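Local structure of glucuronoarabinoxylan endo-1,4-beta-xylanase (Clostridium papyrosolvens, 4FMV) at residues Asp134-Ser139 with Asn170-Ala175; Ile189-Thr194 with Tyr216-Gln221; Leu287-Lys292 with Gln379-Phe384; Lys299-Thr304 with Val313-Gly318; Thr309-Ser314 with Ala326-Thr331. The protein hydrolyses internal beta-1,4 linkages of xylan as a family 30 glycoside hydrolase, this chain being the catalytic barrel with its attached beta domain. One frame throughout, in Å; residues are numbered along the deposited sequence.

In the fold
Interactions 1 and 2 belong to the (beta/alpha)8 barrel; interaction 3 joins the barrel to the side beta domain of family 30 enzymes, and interactions 4 and 5 are strand pairings within that domain. Interaction 1 pairs two parallel barrel strands, and interaction 2 packs helices outside them; they meet where Ala175 CB lies 4.2 Å from Ile189 CD1. Interactions 3, 4 and 5 cluster, with centres about 12 to 15 Å apart: Phe290 CE2 comes within 3.9 Å of Tyr316 OH, Thr382 O probably bonds Ala326 N, and 4 and 5 share Val313 and Ser314. The centres of interactions 1 and 3 are about 29 Å apart. Interaction 1 lies on two barrel strands whose C-terminal ends probably lead to the active site.

Interaction 1 of 5, residues Asp134-Ser139 with Asn170-Ala175; sequences DLYAIS and NCRVMA
The guanidinium of Arg172 lies flat on the ring of Tyr136, the two planes only 3° apart, in a stacked cation-pi pair whose centres are 3.7 Å from each other. NH1 sits above the middle of the ring, while CZ of the arginine faces CZ of the tyrosine. The same NH1 also donates to the backbone oxygen of Tyr136 (Arg172 NH1 to Tyr136 O, 3.1 Å), coming in on a lone pair and close to the guanidinium plane. Ring and carbonyl of one residue thus hold the guanidinium flat and limit its rotation. Tyr136 allows this by turning CG anti to its backbone N (chi1 -168°), and the arginine reaches it with a chain extended from CG to NE. Beside them Cys171 points SG at the other backbone, 3.4 Å from Leu135 O and 3.5 Å from Ala137 CA. Beyond, the segments pair as parallel strands: Ile138 N donates to Arg172 O at 2.9 Å, and Met174 N to Ile138 O. Met174 SD rests against Ser139 CB at 3.9 Å, and the serine hydroxyl bonds Glu177. These are adjacent strands of the (beta/alpha)8 barrel. Strand 82-86 flanks 137-139 on its other edge, Met174 reaches across to Trp229 and Thr231 of strand 227-232, and helix 114-130 packs over Leu135, Ile138 and Cys171.

Interaction 2 of 5, residues Ile189-Thr194 with Tyr216-Gln221; sequences ILNDAT and YPLYQQ
On the outer, helical layer of the (beta/alpha)8 barrel, the last turn of helix 183-190 packs against the short helix 217-221, with Leu190 meeting Tyr216, Leu218 and Tyr219. No hydrogen bond joins the two segments; the contact is mainly packing of Leu190. This leucine keeps CG anti to its carbonyl carbon (chi1 -57°), which sends CD1 across the gap. That methyl approaches the phenol end of Tyr216 obliquely, 3.5 Å from Tyr216 CZ, and also lies 3.7 Å from Tyr219 CA and 3.9 Å from Tyr219 CB. Its sister methyl CD2 is near the plane of the Tyr219 ring, at the edge. Tyr216 comes from the opposite direction, its ring turned so that CA lies nearly in the ring plane (chi2 -3°); the backbone N of Tyr219 stands over one face, displaced toward the rim. The hydroxyl of Tyr216 is held by Asp187 and Ser186 of helix 183-190, a polar tie between the same two elements. Leu202 of strand 201-205 underlies Leu190 and both tyrosines. At the more exposed margin Leu218 reaches with CD2 toward Leu190 CB, 4.0 Å away, and crosses the Asn191 side chain at about a right angle, with Leu218 CD2 3.5 Å from Asn191 OD1.

Interaction 3 of 5, residues Leu287-Lys292 with Gln379-Phe384; sequences LGQFAK and QSITTF
Gln289 and Thr383 run past each other in opposite directions and are tied twice through a single hydroxyl. Thr383 OG1 donates to the backbone oxygen Gln289 O at 2.7 Å, from a direction tilted 32° out of the carbonyl plane, and accepts from Gln289 NE2 at 2.8 Å. The second bond lies almost exactly in the amide plane. The glutamine can fold back on its own backbone in this way because its chain bends at chi2 (-76°), bringing the amide alongside the threonine. Further bonds fix the rotation of that amide: NE2 also bonds Tyr351 O, and OE1 bonds Thr353 OG1, so both of its polar atoms are engaged although the residue is buried. In the fold, this is where helix 282-291, the last helix of the (beta/alpha)8 barrel, leans on strand 380-387 of the side beta domain. The short helix and strand axes run nearly parallel, 16° apart, and approach to 8.6 Å. Ile381 supplies the apolar half of the contact. It also slides past Gln289, with Ile381 CG2 3.9 Å from Gln289 CG and Ile381 CD1 3.8 Å from Gln289 CB. With CG1 anti to the backbone N, CD1 extends on to Phe290; the two side chains cross at about a right angle, with Ile381 CD1 3.6 Å from Phe290 CE1. Val325 of strand 321-328 packs against both Phe290 and Ile381.

Interaction 4 of 5, residues Lys299-Thr304 with Val313-Gly318; sequences KRVDAT and VSAYTG
Val301 O, Ala315 N and Arg300 NH1 all grip one water, which donates to Val301 O at 2.7 Å and accepts from the other two. It sits in the beta hairpin formed by strands 299-303 and 311-318, where the strands diverge. Val301 N still donates directly to Ala315 O at 2.9 Å, but the return link from Ala315 N runs through the water. At the other end Lys299 and Thr317 form a regular antiparallel hydrogen-bonded pair, Lys299 N to Thr317 O and Thr317 N to Lys299 O, each 2.9 Å. A second water bridges Ala303 O and Val313 O. With CG anti to its backbone N, Arg300 lays CB and CG along the Tyr316 ring; the bend at chi3 (78°) then turns the guanidinium off toward the first water, Gln14, which NE bonds, and Asn258, which NH2 bonds. On the opposite face Ala315 CB packs on Ala303 CB at 3.7 Å and on Val301 CG2. Within strand 311-318, Ser314 OG and Tyr316 OH are hydrogen-bonded at 2.7 Å.

Interaction 5 of 5, residues Thr309-Ser314 with Ala326-Thr331; sequences TNVYVS and AINTGT
Tyr312 and Ile327 form the tight centre of this contact, an antiparallel hydrogen-bonded pair: Tyr312 N donates to Ile327 O at 2.9 Å and Ile327 N to Tyr312 O at 2.8 Å. On the opposite face, Val313 CG2 lies 3.8 Å from Ala326 CB. Asn328 is buried too, and both its polar atoms are satisfied: with CG anti to the backbone N (chi1 172°) it aims OD1 at Gly330 N, 2.9 Å away, a water donates to the same oxygen, and ND2 bonds Leu376 O and Ala332 O. The looser side, partly exposed, is that of Asn310 and Thr329. There Asn310 O accepts from Thr329 N at 2.8 Å and, weakly, from Thr329 OG1, and the side chains of Asn310 and Thr329 cross at about a right angle. Thr329 directs CG2 to the edge of the Tyr312 ring, 4.0 Å from Tyr312 CE2; Lys248 of helix 240-255 makes a cation-pi contact with that ring. This is a beta hairpin of the side domain, strand 321-328 leaving it through an Asx turn.

Interaction 1 of 5, residues Asp134-Ser139 with Asn170-Ala175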
# COMPACT_ATOMS: atom_id res chain seq x y z
N ASP A 134 4.30 17.77 2.85
CA ASP A 134 3.11 17.95 2.03
C ASP A 134 2.46 16.58 1.90
O ASP A 134 2.96 15.69 1.18
CB ASP A 134 3.50 18.51 0.65
CG ASP A 134 4.00 19.97 0.71
OD1 ASP A 134 3.60 20.71 1.64
OD2 ASP A 134 4.78 20.39 -0.18
N LEU A 135 1.33 16.40 2.57
CA LEU A 135 0.64 15.11 2.57
C LEU A 135 0.25 14.75 1.15
O LEU A 135 -0.34 15.57 0.45
CB LEU A 135 -0.64 15.16 3.39
CG LEU A 135 -0.64 14.84 4.87
CD1 LEU A 135 -2.11 14.68 5.29
CD2 LEU A 135 0.20 13.60 5.18
N TYR A 136 0.52 13.51 0.75
CA TYR A 136 0.14 13.07 -0.59
C TYR A 136 -1.37 12.95 -0.73
O TYR A 136 -1.94 13.35 -1.73
CB TYR A 136 0.82 11.73 -0.95
CG TYR A 136 0.70 11.39 -2.42
CD1 TYR A 136 1.63 11.85 -3.33
CD2 TYR A 136 -0.39 10.66 -2.90
CE1 TYR A 136 1.52 11.57 -4.68
CE2 TYR A 136 -0.51 10.38 -4.24
CZ TYR A 136 0.44 10.84 -5.12
OH TYR A 136 0.32 10.56 -6.45
N ALA A 137 -2.01 12.36 0.28
CA ALA A 137 -3.46 12.16 0.27
C ALA A 137 -3.97 12.00 1.69
O ALA A 137 -3.20 11.67 2.61
CB ALA A 137 -3.83 10.90 -0.56
N ILE A 138 -5.27 12.22 1.88
CA ILE A 138 -5.89 12.01 3.17
C ILE A 138 -7.20 11.24 2.97
O ILE A 138 -7.94 11.52 2.02
CB ILE A 138 -6.12 13.35 3.91
CG1 ILE A 138 -6.46 13.10 5.39
CG2 ILE A 138 -7.18 14.22 3.18
CD1 ILE A 138 -6.24 14.35 6.29
N SER A 139 -7.46 10.27 3.86
CA SER A 139 -8.56 9.33 3.72
C SER A 139 -9.76 9.79 4.55
O SER A 139 -9.59 10.35 5.63
CB SER A 139 -8.12 7.91 4.14
OG SER A 139 -9.15 6.93 4.01
N ASN A 170 -8.06 20.15 0.98
CA ASN A 170 -6.90 20.85 0.44
C ASN A 170 -5.80 19.87 0.03
O ASN A 170 -4.63 20.15 0.22
CB ASN A 170 -6.39 21.97 1.34
CG ASN A 170 -7.35 23.14 1.38
OD1 ASN A 170 -7.92 23.53 0.35
ND2 ASN A 170 -7.56 23.69 2.57
N CYS A 171 -6.18 18.62 -0.18
CA CYS A 171 -5.22 17.58 -0.49
C CYS A 171 -5.89 16.55 -1.41
O CYS A 171 -7.10 16.63 -1.67
CB CYS A 171 -4.84 16.96 0.87
SG CYS A 171 -3.69 15.64 0.91
N ARG A 172 -5.14 15.55 -1.89
CA ARG A 172 -5.81 14.45 -2.60
C ARG A 172 -6.69 13.71 -1.59
O ARG A 172 -6.34 13.57 -0.42
CB ARG A 172 -4.81 13.47 -3.23
CG ARG A 172 -3.93 14.02 -4.38
CD ARG A 172 -3.07 12.87 -4.94
NE ARG A 172 -2.09 13.29 -5.95
CZ ARG A 172 -0.98 13.95 -5.65
NH1 ARG A 172 -0.73 14.26 -4.38
NH2 ARG A 172 -0.12 14.29 -6.61
N VAL A 173 -7.84 13.22 -2.06
CA VAL A 173 -8.76 12.48 -1.20
C VAL A 173 -8.71 10.98 -1.49
O VAL A 173 -8.81 10.55 -2.65
CB VAL A 173 -10.21 13.00 -1.38
CG1 VAL A 173 -11.21 12.08 -0.65
CG2 VAL A 173 -10.32 14.45 -0.88
N MET A 174 -8.58 10.19 -0.44
CA MET A 174 -8.61 8.75 -0.55
C MET A 174 -9.92 8.23 0.02
O MET A 174 -10.37 8.69 1.05
CB MET A 174 -7.44 8.14 0.24
CG MET A 174 -7.53 6.63 0.44
SD MET A 174 -6.11 5.98 1.39
CE MET A 174 -4.77 6.17 0.20
N ALA A 175 -10.52 7.26 -0.65
CA ALA A 175 -11.66 6.56 -0.07
C ALA A 175 -11.88 5.25 -0.79
O ALA A 175 -11.38 5.08 -1.90
CB ALA A 175 -12.89 7.43 -0.28

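Interaction 2 of 5, residues Ile189-Thr194 with Tyr216-Gln221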
# COMPACT_ATOMS: atom_id res chain seq x y z
N ILE A 189 -19.31 5.97 -5.42
CA ILE A 189 -18.35 7.03 -5.75
C ILE A 189 -18.02 6.98 -7.24
O ILE A 189 -18.07 8.01 -7.94
CB ILE A 189 -17.04 6.86 -4.92
CG1 ILE A 189 -17.34 7.04 -3.43
CG2 ILE A 189 -15.96 7.83 -5.37
CD1 ILE A 189 -16.25 6.50 -2.54
N LEU A 190 -17.68 5.79 -7.74
CA LEU A 190 -17.30 5.65 -9.14
C LEU A 190 -18.45 5.99 -10.10
O LEU A 190 -18.21 6.51 -11.20
CB LEU A 190 -16.72 4.25 -9.42
CG LEU A 190 -15.53 3.87 -8.53
CD1 LEU A 190 -15.02 2.44 -8.81
CD2 LEU A 190 -14.41 4.88 -8.72
N ASN A 191 -19.69 5.72 -9.69
CA ASN A 191 -20.85 5.97 -10.57
C ASN A 191 -21.40 7.38 -10.47
O ASN A 191 -22.39 7.72 -11.13
CB ASN A 191 -21.98 4.99 -10.27
CG ASN A 191 -21.65 3.58 -10.66
OD1 ASN A 191 -21.02 3.35 -11.71
ND2 ASN A 191 -22.05 2.62 -9.83
N ASP A 192 -20.81 8.20 -9.62
CA ASP A 192 -21.27 9.57 -9.51
C ASP A 192 -20.16 10.45 -10.01
O ASP A 192 -19.03 10.38 -9.52
CB ASP A 192 -21.64 9.93 -8.07
CG ASP A 192 -22.17 11.36 -7.94
OD1 ASP A 192 -23.39 11.55 -8.10
OD2 ASP A 192 -21.38 12.29 -7.69
N ALA A 193 -20.48 11.29 -10.98
CA ALA A 193 -19.49 12.16 -11.61
C ALA A 193 -18.81 13.12 -10.63
O ALA A 193 -17.59 13.34 -10.70
CB ALA A 193 -20.12 12.92 -12.80
N THR A 194 -19.60 13.70 -9.73
CA THR A 194 -19.06 14.63 -8.73
C THR A 194 -18.19 13.91 -7.70
O THR A 194 -17.07 14.34 -7.42
CB THR A 194 -20.20 15.40 -8.00
OG1 THR A 194 -21.00 16.11 -8.96
CG2 THR A 194 -19.63 16.40 -7.03
N TYR A 216 -11.01 -4.97 -10.44
CA TYR A 216 -12.14 -4.07 -10.23
C TYR A 216 -12.50 -3.43 -11.57
O TYR A 216 -12.07 -2.34 -11.84
CB TYR A 216 -11.78 -2.98 -9.21
CG TYR A 216 -12.94 -2.21 -8.61
CD1 TYR A 216 -14.26 -2.44 -9.02
CD2 TYR A 216 -12.71 -1.25 -7.64
CE1 TYR A 216 -15.32 -1.73 -8.45
CE2 TYR A 216 -13.77 -0.53 -7.07
CZ TYR A 216 -15.06 -0.77 -7.48
OH TYR A 216 -16.08 -0.05 -6.88
N PRO A 217 -13.27 -4.14 -12.42
CA PRO A 217 -13.59 -3.58 -13.74
C PRO A 217 -14.17 -2.16 -13.72
O PRO A 217 -13.79 -1.33 -14.55
CB PRO A 217 -14.63 -4.56 -14.27
CG PRO A 217 -14.24 -5.86 -13.65
CD PRO A 217 -13.76 -5.52 -12.26
N LEU A 218 -15.09 -1.88 -12.81
CA LEU A 218 -15.70 -0.54 -12.82
C LEU A 218 -14.65 0.55 -12.55
O LEU A 218 -14.62 1.59 -13.22
CB LEU A 218 -16.82 -0.43 -11.79
CG LEU A 218 -17.52 0.92 -11.79
CD1 LEU A 218 -18.07 1.24 -13.19
CD2 LEU A 218 -18.64 0.95 -10.76
N TYR A 219 -13.76 0.30 -11.60
CA TYR A 219 -12.68 1.27 -11.37
C TYR A 219 -11.84 1.44 -12.62
O TYR A 219 -11.53 2.57 -13.00
CB TYR A 219 -11.77 0.86 -10.21
CG TYR A 219 -10.49 1.68 -10.21
CD1 TYR A 219 -10.48 2.97 -9.68
CD2 TYR A 219 -9.32 1.19 -10.78
CE1 TYR A 219 -9.32 3.73 -9.70
CE2 TYR A 219 -8.15 1.95 -10.81
CZ TYR A 219 -8.17 3.22 -10.27
OH TYR A 219 -7.04 3.98 -10.30
N GLN A 220 -11.44 0.34 -13.26
CA GLN A 220 -10.63 0.44 -14.47
C GLN A 220 -11.30 1.31 -15.52
O GLN A 220 -10.66 2.13 -16.17
CB GLN A 220 -10.30 -0.94 -15.06
CG GLN A 220 -9.37 -1.76 -14.18
CD GLN A 220 -8.05 -1.03 -13.88
OE1 GLN A 220 -7.53 -0.27 -14.72
NE2 GLN A 220 -7.51 -1.27 -12.70
N GLN A 221 -12.60 1.15 -15.70
CA GLN A 221 -13.27 1.94 -16.72
C GLN A 221 -13.36 3.42 -16.29
O GLN A 221 -13.42 4.31 -17.13
CB GLN A 221 -14.63 1.33 -17.08
CG GLN A 221 -15.82 1.92 -16.36
CD GLN A 221 -17.13 1.53 -17.04
OE1 GLN A 221 -17.14 0.76 -18.01
NE2 GLN A 221 -18.25 2.06 -16.54

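Interaction 3 of 5, residues Leu287-Lys292 with Gln379-Phe384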
# COMPACT_ATOMS: atom_id res chain seq x y z
N LEU A 287 8.43 -7.49 1.63
CA LEU A 287 7.95 -6.25 1.02
C LEU A 287 9.08 -5.50 0.33
O LEU A 287 8.88 -4.88 -0.73
CB LEU A 287 7.22 -5.36 2.03
CG LEU A 287 6.58 -4.08 1.52
CD1 LEU A 287 5.47 -4.41 0.52
CD2 LEU A 287 6.00 -3.26 2.68
N GLY A 288 10.28 -5.56 0.91
CA GLY A 288 11.44 -4.91 0.32
C GLY A 288 11.87 -5.45 -1.05
O GLY A 288 12.48 -4.71 -1.84
N GLN A 289 11.60 -6.72 -1.32
CA GLN A 289 11.87 -7.32 -2.62
C GLN A 289 11.16 -6.54 -3.72
O GLN A 289 11.58 -6.54 -4.89
CB GLN A 289 11.36 -8.77 -2.66
CG GLN A 289 12.05 -9.72 -1.69
CD GLN A 289 13.43 -10.15 -2.13
OE1 GLN A 289 14.22 -10.65 -1.33
NE2 GLN A 289 13.73 -9.98 -3.42
N PHE A 290 10.06 -5.89 -3.33
CA PHE A 290 9.32 -4.96 -4.19
C PHE A 290 9.82 -3.54 -4.02
O PHE A 290 10.26 -2.92 -5.01
CB PHE A 290 7.81 -5.03 -3.93
CG PHE A 290 7.18 -6.35 -4.34
CD1 PHE A 290 7.10 -7.40 -3.44
CD2 PHE A 290 6.68 -6.53 -5.62
CE1 PHE A 290 6.53 -8.62 -3.82
CE2 PHE A 290 6.10 -7.74 -6.01
CZ PHE A 290 6.03 -8.79 -5.10
N ALA A 291 9.71 -3.01 -2.80
CA ALA A 291 9.92 -1.58 -2.49
C ALA A 291 11.27 -1.06 -2.89
O ALA A 291 11.37 0.04 -3.42
CB ALA A 291 9.74 -1.33 -1.01
N LYS A 292 12.31 -1.82 -2.58
CA LYS A 292 13.67 -1.35 -2.79
C LYS A 292 13.93 -1.14 -4.26
O LYS A 292 14.52 -0.14 -4.65
CB LYS A 292 14.69 -2.35 -2.23
CG LYS A 292 16.16 -1.87 -2.28
CD LYS A 292 16.39 -0.57 -1.52
CE LYS A 292 17.89 -0.18 -1.47
NZ LYS A 292 18.07 1.00 -0.55
N GLN A 379 10.21 -22.26 -1.89
CA GLN A 379 9.54 -21.32 -1.01
C GLN A 379 10.34 -20.01 -0.82
O GLN A 379 10.74 -19.65 0.28
CB GLN A 379 9.23 -22.00 0.34
CG GLN A 379 8.25 -23.17 0.19
CD GLN A 379 8.06 -23.95 1.49
OE1 GLN A 379 9.01 -24.51 2.04
NE2 GLN A 379 6.83 -23.98 1.99
N SER A 380 10.52 -19.28 -1.92
CA SER A 380 11.40 -18.13 -1.95
C SER A 380 10.79 -17.08 -2.85
O SER A 380 9.99 -17.40 -3.76
CB SER A 380 12.75 -18.54 -2.54
OG SER A 380 12.63 -18.69 -3.95
N ILE A 381 11.17 -15.84 -2.60
CA ILE A 381 10.90 -14.74 -3.51
C ILE A 381 12.25 -14.17 -3.92
O ILE A 381 13.14 -13.95 -3.07
CB ILE A 381 9.99 -13.64 -2.88
CG1 ILE A 381 9.88 -12.42 -3.81
CG2 ILE A 381 10.47 -13.26 -1.48
CD1 ILE A 381 8.77 -11.41 -3.40
N THR A 382 12.41 -13.97 -5.21
CA THR A 382 13.66 -13.45 -5.76
C THR A 382 13.35 -12.24 -6.62
O THR A 382 12.40 -12.26 -7.44
CB THR A 382 14.37 -14.48 -6.65
OG1 THR A 382 14.77 -15.62 -5.88
CG2 THR A 382 15.59 -13.86 -7.31
N THR A 383 14.15 -11.20 -6.46
CA THR A 383 14.05 -10.04 -7.33
C THR A 383 15.33 -9.95 -8.15
O THR A 383 16.44 -9.97 -7.60
CB THR A 383 13.84 -8.75 -6.53
OG1 THR A 383 12.63 -8.86 -5.77
CG2 THR A 383 13.75 -7.55 -7.46
N PHE A 384 15.18 -9.91 -9.47
CA PHE A 384 16.32 -9.72 -10.37
C PHE A 384 16.30 -8.29 -10.89
O PHE A 384 15.26 -7.78 -11.31
CB PHE A 384 16.23 -10.66 -11.58
CG PHE A 384 16.10 -12.11 -11.22
CD1 PHE A 384 14.86 -12.69 -11.03
CD2 PHE A 384 17.23 -12.91 -11.08
CE1 PHE A 384 14.73 -14.03 -10.69
CE2 PHE A 384 17.12 -14.25 -10.75
CZ PHE A 384 15.86 -14.81 -10.56

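Interaction 4 of 5, residues Lys299-Thr304 with Val313-Gly318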
# COMPACT_ATOMS: atom_id res chain seq x y z
N LYS A 299 6.88 1.42 -14.16
CA LYS A 299 5.63 0.85 -14.60
C LYS A 299 5.71 -0.67 -14.59
O LYS A 299 6.76 -1.24 -14.87
CB LYS A 299 5.31 1.35 -16.01
CG LYS A 299 5.02 2.83 -16.05
CD LYS A 299 4.81 3.32 -17.46
CE LYS A 299 4.48 4.81 -17.46
NZ LYS A 299 4.21 5.28 -18.85
N ARG A 300 4.62 -1.34 -14.25
CA ARG A 300 4.60 -2.77 -14.49
C ARG A 300 4.59 -2.99 -16.00
O ARG A 300 4.06 -2.16 -16.76
CB ARG A 300 3.40 -3.41 -13.83
CG ARG A 300 3.38 -4.91 -13.98
CD ARG A 300 2.25 -5.52 -13.19
NE ARG A 300 0.96 -5.37 -13.86
CZ ARG A 300 0.45 -6.27 -14.69
NH1 ARG A 300 1.13 -7.37 -14.97
NH2 ARG A 300 -0.73 -6.06 -15.24
N VAL A 301 5.21 -4.07 -16.44
CA VAL A 301 5.14 -4.46 -17.85
C VAL A 301 4.68 -5.91 -17.95
O VAL A 301 4.71 -6.64 -16.96
CB VAL A 301 6.51 -4.30 -18.54
CG1 VAL A 301 6.97 -2.85 -18.47
CG2 VAL A 301 7.54 -5.23 -17.90
N ASP A 302 4.24 -6.30 -19.15
CA ASP A 302 3.76 -7.66 -19.38
C ASP A 302 4.84 -8.70 -19.18
O ASP A 302 5.91 -8.60 -19.76
CB ASP A 302 3.23 -7.81 -20.81
CG ASP A 302 1.78 -7.48 -20.91
OD1 ASP A 302 1.03 -7.85 -19.98
OD2 ASP A 302 1.38 -6.84 -21.92
N ALA A 303 4.53 -9.72 -18.39
CA ALA A 303 5.42 -10.86 -18.20
C ALA A 303 4.58 -12.11 -17.99
O ALA A 303 3.52 -12.05 -17.35
CB ALA A 303 6.36 -10.63 -17.02
N THR A 304 5.05 -13.24 -18.51
CA THR A 304 4.30 -14.47 -18.31
C THR A 304 4.16 -14.66 -16.80
O THR A 304 5.15 -14.84 -16.10
CB THR A 304 5.10 -15.62 -18.90
OG1 THR A 304 5.50 -15.27 -20.23
CG2 THR A 304 4.31 -16.93 -18.92
N VAL A 313 5.29 -14.72 -11.42
CA VAL A 313 6.28 -13.75 -11.89
C VAL A 313 5.63 -12.44 -12.32
O VAL A 313 4.60 -12.44 -12.99
CB VAL A 313 7.12 -14.33 -13.08
CG1 VAL A 313 8.06 -13.26 -13.65
CG2 VAL A 313 7.91 -15.55 -12.62
N SER A 314 6.23 -11.32 -11.93
CA SER A 314 5.83 -10.02 -12.46
C SER A 314 7.08 -9.27 -12.86
O SER A 314 8.17 -9.68 -12.50
CB SER A 314 5.00 -9.22 -11.45
OG SER A 314 5.64 -9.11 -10.18
N ALA A 315 6.93 -8.19 -13.62
CA ALA A 315 8.08 -7.44 -14.12
C ALA A 315 7.78 -5.94 -14.23
O ALA A 315 6.62 -5.56 -14.37
CB ALA A 315 8.54 -8.01 -15.47
N TYR A 316 8.81 -5.10 -14.15
CA TYR A 316 8.63 -3.65 -14.07
C TYR A 316 9.81 -2.96 -14.75
O TYR A 316 10.89 -3.55 -14.85
CB TYR A 316 8.58 -3.20 -12.59
CG TYR A 316 7.65 -4.05 -11.76
CD1 TYR A 316 8.02 -5.34 -11.37
CD2 TYR A 316 6.38 -3.60 -11.41
CE1 TYR A 316 7.17 -6.15 -10.63
CE2 TYR A 316 5.51 -4.41 -10.68
CZ TYR A 316 5.92 -5.69 -10.30
OH TYR A 316 5.10 -6.50 -9.57
N THR A 317 9.62 -1.73 -15.23
CA THR A 317 10.73 -0.96 -15.80
C THR A 317 10.66 0.49 -15.37
O THR A 317 9.59 1.01 -15.05
CB THR A 317 10.74 -0.95 -17.35
OG1 THR A 317 9.51 -0.40 -17.84
CG2 THR A 317 10.93 -2.33 -17.92
N GLY A 318 11.81 1.15 -15.41
CA GLY A 318 11.90 2.59 -15.20
C GLY A 318 13.35 2.93 -14.94
O GLY A 318 14.14 2.03 -14.65
O HOH W 1 3.94 -8.00 -14.72
O HOH W 2 3.19 -10.43 -14.92

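Interaction 5 of 5, residues Thr309-Ser314 with Ala326-Thr331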
# COMPACT_ATOMS: atom_id res chain seq x y z
N THR A 309 3.96 -24.55 -12.30
CA THR A 309 3.25 -24.75 -11.04
C THR A 309 3.96 -24.07 -9.86
O THR A 309 5.15 -24.30 -9.62
CB THR A 309 3.14 -26.23 -10.69
OG1 THR A 309 2.95 -26.99 -11.89
CG2 THR A 309 1.99 -26.45 -9.72
N ASN A 310 3.21 -23.28 -9.10
CA ASN A 310 3.71 -22.61 -7.90
C ASN A 310 4.82 -21.60 -8.20
O ASN A 310 5.54 -21.20 -7.30
CB ASN A 310 4.19 -23.64 -6.88
CG ASN A 310 3.06 -24.47 -6.28
OD1 ASN A 310 1.97 -23.95 -6.00
ND2 ASN A 310 3.32 -25.75 -6.08
N VAL A 311 4.88 -21.13 -9.44
CA VAL A 311 5.81 -20.05 -9.78
C VAL A 311 5.00 -18.85 -10.25
O VAL A 311 4.14 -18.97 -11.12
CB VAL A 311 6.79 -20.48 -10.86
CG1 VAL A 311 7.69 -19.29 -11.29
CG2 VAL A 311 7.61 -21.70 -10.38
N TYR A 312 5.27 -17.70 -9.65
CA TYR A 312 4.52 -16.48 -9.95
C TYR A 312 5.51 -15.38 -10.30
O TYR A 312 6.46 -15.15 -9.56
CB TYR A 312 3.68 -16.11 -8.73
CG TYR A 312 2.73 -17.23 -8.36
CD1 TYR A 312 1.54 -17.41 -9.06
CD2 TYR A 312 3.05 -18.13 -7.34
CE1 TYR A 312 0.68 -18.44 -8.76
CE2 TYR A 312 2.19 -19.16 -7.02
CZ TYR A 312 1.01 -19.31 -7.73
OH TYR A 312 0.15 -20.35 -7.44
N VAL A 313 5.29 -14.72 -11.42
CA VAL A 313 6.28 -13.75 -11.89
C VAL A 313 5.63 -12.44 -12.32
O VAL A 313 4.60 -12.44 -12.99
CB VAL A 313 7.12 -14.33 -13.08
CG1 VAL A 313 8.06 -13.26 -13.65
CG2 VAL A 313 7.91 -15.55 -12.62
N SER A 314 6.23 -11.32 -11.93
CA SER A 314 5.83 -10.02 -12.46
C SER A 314 7.08 -9.27 -12.86
O SER A 314 8.17 -9.68 -12.50
CB SER A 314 5.00 -9.22 -11.45
OG SER A 314 5.64 -9.11 -10.18
N ALA A 326 10.21 -12.96 -8.97
CA ALA A 326 9.80 -14.34 -9.21
C ALA A 326 9.67 -15.09 -7.89
O ALA A 326 10.64 -15.19 -7.13
CB ALA A 326 10.77 -15.04 -10.14
N ILE A 327 8.47 -15.60 -7.63
CA ILE A 327 8.16 -16.29 -6.39
C ILE A 327 8.01 -17.78 -6.67
O ILE A 327 7.31 -18.15 -7.59
CB ILE A 327 6.83 -15.77 -5.80
CG1 ILE A 327 6.90 -14.26 -5.54
CG2 ILE A 327 6.47 -16.55 -4.52
CD1 ILE A 327 5.56 -13.55 -5.49
N ASN A 328 8.71 -18.62 -5.91
CA ASN A 328 8.50 -20.07 -6.01
C ASN A 328 7.92 -20.60 -4.70
O ASN A 328 8.65 -20.73 -3.72
CB ASN A 328 9.82 -20.77 -6.34
CG ASN A 328 9.73 -22.29 -6.27
OD1 ASN A 328 8.63 -22.86 -6.36
ND2 ASN A 328 10.88 -22.95 -6.13
N THR A 329 6.63 -20.96 -4.70
CA THR A 329 5.97 -21.41 -3.47
C THR A 329 6.10 -22.92 -3.32
O THR A 329 5.62 -23.50 -2.33
CB THR A 329 4.45 -21.05 -3.43
OG1 THR A 329 3.75 -21.77 -4.46
CG2 THR A 329 4.23 -19.56 -3.66
N GLY A 330 6.73 -23.56 -4.30
CA GLY A 330 7.04 -24.98 -4.25
C GLY A 330 8.09 -25.36 -3.20
O GLY A 330 8.90 -24.53 -2.75
N THR A 331 8.08 -26.63 -2.81
CA THR A 331 9.01 -27.10 -1.79
C THR A 331 10.32 -27.59 -2.38
O THR A 331 11.16 -28.13 -1.67
CB THR A 331 8.38 -28.25 -0.96
OG1 THR A 331 8.14 -29.36 -1.82
CG2 THR A 331 7.07 -27.80 -0.35
O HOH W 3 7.88 -25.16 -7.64